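Local coordinates for SCARECROW-LIKE protein 7 (PDB 5HYZ), which is probably a transcription factor of plant development and abiotic stress resistance, a homodimer whose GRAS domain, the part described here, is involved in DNA binding, at residues 347-358 with 361-372. Sequence-based numbering, arbitrary orientation.
Sequences YKYSLVELPPAF and LAWEKRPLLTVS
Trp363 is packed chiefly against Lys348 and Tyr349, with Tyr347 beyond them. Its six-membered ring turns its edge to the face of Tyr349, CE3 lying 3.6 Å from Tyr349 CE1 with the planes at 78°, a T-shaped pair. Over one face of the same ring sits Lys348 CB, 3.7 Å from the centroid and 7° off the normal, a CH-pi contact. The indole reaches this place because CG is anti to the backbone N (chi1 178°). Beside it, Ser350 N to Ala362 O and Ala362 N to Ser350 O (2.8 Å, nearly straight) pair 349-354 with 361-363 antiparallel; Glu364 N to Lys348 O continues this just beyond the strands. On the face carrying Ser350 and Ala362 the packing is thinner: Val352 CG2 meets Ala362 CB at 3.8 Å, and Val352 CG1 is 4.2 Å from Pro367 CG. At the solvent side, where Trp363 to Arg366 form a type I' turn, a water lies 2.6 Å from Ser350 OG and also bonds Lys348 O and Lys365 N. Farther along, Phe358 CD1 lies 3.4 Å from Thr370 CG2. Within 361-372, Leu361 O accepts from Leu368 N and Leu369 N, a classic bulge. The hairpin of strands 349-354 and 358-363 lies in the predicted SAW region: Trp363 NE1 bonds Glu267 of helix 251-272, Leu351 and Leu361 pack on helix 89-104, and strand 366-374 joins this hairpin to strand 236-242 of the Rossmann-like sheet.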
# COMPACT_ATOMS: atom_id res chain seq x y z
N TYR A 347 -11.20 10.77 2.94
CA TYR A 347 -11.50 9.43 3.48
C TYR A 347 -11.92 9.52 4.93
O TYR A 347 -11.51 10.42 5.64
CB TYR A 347 -10.29 8.51 3.32
CG TYR A 347 -9.98 8.17 1.89
CD1 TYR A 347 -10.61 7.11 1.27
CD2 TYR A 347 -9.04 8.89 1.15
CE1 TYR A 347 -10.31 6.77 -0.06
CE2 TYR A 347 -8.74 8.57 -0.17
CZ TYR A 347 -9.37 7.50 -0.75
OH TYR A 347 -9.10 7.12 -2.04
N LYS A 348 -12.77 8.60 5.38
CA LYS A 348 -13.34 8.70 6.70
C LYS A 348 -13.03 7.45 7.52
O LYS A 348 -13.84 7.02 8.31
CB LYS A 348 -14.87 8.88 6.63
CG LYS A 348 -15.31 10.01 5.66
CD LYS A 348 -14.66 11.30 6.06
CE LYS A 348 -15.05 12.45 5.12
NZ LYS A 348 -14.09 13.62 5.13
N TYR A 349 -11.85 6.87 7.30
CA TYR A 349 -11.46 5.69 8.10
C TYR A 349 -10.96 6.04 9.47
O TYR A 349 -10.27 7.06 9.66
CB TYR A 349 -10.37 4.90 7.36
CG TYR A 349 -10.86 4.29 6.08
CD1 TYR A 349 -11.84 3.26 6.07
CD2 TYR A 349 -10.33 4.71 4.87
CE1 TYR A 349 -12.25 2.68 4.88
CE2 TYR A 349 -10.75 4.14 3.69
CZ TYR A 349 -11.75 3.14 3.70
OH TYR A 349 -12.14 2.60 2.50
N SER A 350 -11.31 5.22 10.44
CA SER A 350 -10.72 5.35 11.78
C SER A 350 -10.74 4.01 12.45
O SER A 350 -11.32 3.08 11.91
CB SER A 350 -11.50 6.35 12.68
OG SER A 350 -12.76 5.84 13.05
N LEU A 351 -10.11 3.91 13.61
CA LEU A 351 -10.12 2.65 14.37
C LEU A 351 -11.01 2.77 15.56
O LEU A 351 -10.99 3.79 16.25
CB LEU A 351 -8.70 2.27 14.83
CG LEU A 351 -7.62 1.82 13.86
CD1 LEU A 351 -8.15 0.77 12.86
CD2 LEU A 351 -6.95 2.93 13.11
N VAL A 352 -11.80 1.75 15.81
CA VAL A 352 -12.73 1.71 16.96
C VAL A 352 -12.53 0.46 17.78
O VAL A 352 -12.47 -0.65 17.22
CB VAL A 352 -14.19 1.76 16.46
CG1 VAL A 352 -15.17 1.40 17.56
CG2 VAL A 352 -14.47 3.17 15.89
N GLU A 353 -12.40 0.60 19.10
CA GLU A 353 -12.28 -0.59 19.94
C GLU A 353 -13.66 -1.11 20.28
O GLU A 353 -14.56 -0.33 20.61
CB GLU A 353 -11.50 -0.24 21.21
CG GLU A 353 -10.32 0.68 20.98
CD GLU A 353 -9.05 -0.08 20.83
OE1 GLU A 353 -9.08 -1.30 21.12
OE2 GLU A 353 -8.02 0.52 20.42
N LEU A 354 -13.88 -2.41 20.20
CA LEU A 354 -15.15 -2.99 20.66
C LEU A 354 -14.81 -4.00 21.74
O LEU A 354 -13.79 -4.70 21.66
CB LEU A 354 -15.94 -3.65 19.52
CG LEU A 354 -16.21 -2.78 18.31
CD1 LEU A 354 -16.74 -3.61 17.16
CD2 LEU A 354 -17.21 -1.70 18.67
N PRO A 355 -15.66 -4.10 22.79
CA PRO A 355 -15.27 -4.96 23.91
C PRO A 355 -15.47 -6.43 23.68
O PRO A 355 -16.38 -6.83 22.99
CB PRO A 355 -16.21 -4.46 25.05
CG PRO A 355 -17.41 -4.00 24.32
CD PRO A 355 -16.87 -3.32 23.07
N PRO A 356 -14.66 -7.27 24.34
CA PRO A 356 -13.56 -6.92 25.25
C PRO A 356 -12.22 -6.61 24.55
O PRO A 356 -11.40 -5.83 25.05
CB PRO A 356 -13.39 -8.17 26.10
CG PRO A 356 -13.91 -9.29 25.24
CD PRO A 356 -15.03 -8.69 24.41
N ALA A 357 -11.97 -7.23 23.40
CA ALA A 357 -10.64 -7.04 22.85
C ALA A 357 -10.63 -6.99 21.35
O ALA A 357 -9.60 -7.35 20.74
CB ALA A 357 -9.68 -8.15 23.37
N PHE A 358 -11.73 -6.52 20.76
CA PHE A 358 -11.81 -6.37 19.30
C PHE A 358 -11.21 -5.06 18.81
O PHE A 358 -11.40 -4.05 19.48
CB PHE A 358 -13.27 -6.37 18.81
CG PHE A 358 -13.99 -7.66 19.10
CD1 PHE A 358 -13.92 -8.71 18.18
CD2 PHE A 358 -14.79 -7.81 20.26
CE1 PHE A 358 -14.64 -9.91 18.43
CE2 PHE A 358 -15.50 -9.02 20.51
CZ PHE A 358 -15.42 -10.05 19.62
N LEU A 361 -11.97 -1.58 11.98
CA LEU A 361 -11.77 -0.51 11.04
C LEU A 361 -13.16 0.00 10.72
O LEU A 361 -14.06 -0.76 10.38
CB LEU A 361 -11.06 -1.00 9.79
CG LEU A 361 -10.98 -0.09 8.58
CD1 LEU A 361 -10.14 1.14 9.02
CD2 LEU A 361 -10.34 -0.80 7.38
N ALA A 362 -13.32 1.32 10.93
CA ALA A 362 -14.60 2.00 10.78
C ALA A 362 -14.63 3.03 9.67
O ALA A 362 -13.60 3.59 9.29
CB ALA A 362 -14.95 2.67 12.14
N TRP A 363 -15.84 3.28 9.15
CA TRP A 363 -16.07 4.36 8.19
C TRP A 363 -17.05 5.35 8.83
O TRP A 363 -18.12 4.92 9.25
CB TRP A 363 -16.65 3.83 6.86
CG TRP A 363 -16.92 4.95 5.90
CD1 TRP A 363 -18.13 5.60 5.74
CD2 TRP A 363 -16.00 5.58 4.97
NE1 TRP A 363 -18.01 6.58 4.77
CE2 TRP A 363 -16.73 6.58 4.27
CE3 TRP A 363 -14.65 5.37 4.63
CZ2 TRP A 363 -16.15 7.38 3.30
CZ3 TRP A 363 -14.08 6.16 3.67
CH2 TRP A 363 -14.83 7.16 3.01
N GLU A 364 -16.64 6.62 8.94
CA GLU A 364 -17.49 7.62 9.65
C GLU A 364 -17.96 7.08 11.01
O GLU A 364 -19.14 7.16 11.36
CB GLU A 364 -18.70 8.00 8.78
CG GLU A 364 -19.08 9.48 8.90
CD GLU A 364 -19.76 9.98 7.63
OE1 GLU A 364 -19.13 10.78 6.90
OE2 GLU A 364 -20.90 9.52 7.36
N LYS A 365 -17.01 6.52 11.73
CA LYS A 365 -17.16 5.96 13.07
C LYS A 365 -18.05 4.73 13.20
O LYS A 365 -18.27 4.28 14.32
CB LYS A 365 -17.64 7.07 14.02
CG LYS A 365 -16.65 8.25 13.95
CD LYS A 365 -16.60 9.06 15.26
CE LYS A 365 -15.78 10.35 15.05
NZ LYS A 365 -14.42 10.07 14.44
N ARG A 366 -18.44 4.15 12.09
CA ARG A 366 -19.21 2.92 12.08
C ARG A 366 -18.26 1.74 11.78
O ARG A 366 -17.72 1.68 10.70
CB ARG A 366 -20.32 3.03 11.01
CG ARG A 366 -20.88 1.76 10.26
CD ARG A 366 -21.12 0.56 11.12
NE ARG A 366 -22.06 -0.44 10.62
CZ ARG A 366 -22.12 -1.65 11.17
NH1 ARG A 366 -21.26 -1.94 12.16
NH2 ARG A 366 -23.00 -2.57 10.77
N PRO A 367 -18.11 0.83 12.73
CA PRO A 367 -17.20 -0.32 12.60
C PRO A 367 -17.61 -1.16 11.40
O PRO A 367 -18.81 -1.44 11.30
CB PRO A 367 -17.41 -1.10 13.92
CG PRO A 367 -17.99 -0.12 14.86
CD PRO A 367 -18.71 0.92 14.08
N LEU A 368 -16.68 -1.56 10.54
CA LEU A 368 -17.03 -2.36 9.38
C LEU A 368 -16.34 -3.70 9.36
O LEU A 368 -16.94 -4.71 8.94
CB LEU A 368 -16.67 -1.65 8.08
CG LEU A 368 -17.45 -0.38 7.78
CD1 LEU A 368 -17.04 0.17 6.44
CD2 LEU A 368 -19.00 -0.61 7.85
N LEU A 369 -15.08 -3.72 9.79
CA LEU A 369 -14.27 -5.01 9.69
C LEU A 369 -13.54 -5.15 11.00
O LEU A 369 -12.77 -4.27 11.38
CB LEU A 369 -13.26 -4.95 8.54
CG LEU A 369 -12.81 -6.34 8.04
CD1 LEU A 369 -11.98 -6.15 6.80
CD2 LEU A 369 -11.97 -7.04 9.04
N THR A 370 -13.80 -6.22 11.73
CA THR A 370 -13.29 -6.38 13.09
C THR A 370 -12.30 -7.53 13.21
O THR A 370 -12.56 -8.62 12.69
CB THR A 370 -14.50 -6.59 14.00
OG1 THR A 370 -15.38 -5.47 13.75
CG2 THR A 370 -14.14 -6.65 15.44
N VAL A 371 -11.22 -7.32 13.95
CA VAL A 371 -10.20 -8.35 14.10
C VAL A 371 -10.06 -8.62 15.59
O VAL A 371 -10.15 -7.70 16.42
CB VAL A 371 -8.85 -7.90 13.52
CG1 VAL A 371 -7.73 -8.95 13.84
CG2 VAL A 371 -8.98 -7.87 11.95
N SER A 372 -9.86 -9.89 15.95
CA SER A 372 -9.65 -10.26 17.36
C SER A 372 -8.77 -11.51 17.43
O SER A 372 -8.61 -12.22 16.43
CB SER A 372 -10.99 -10.54 18.08
OG SER A 372 -11.77 -11.43 17.30
O HOH W 1 -14.27 6.73 11.11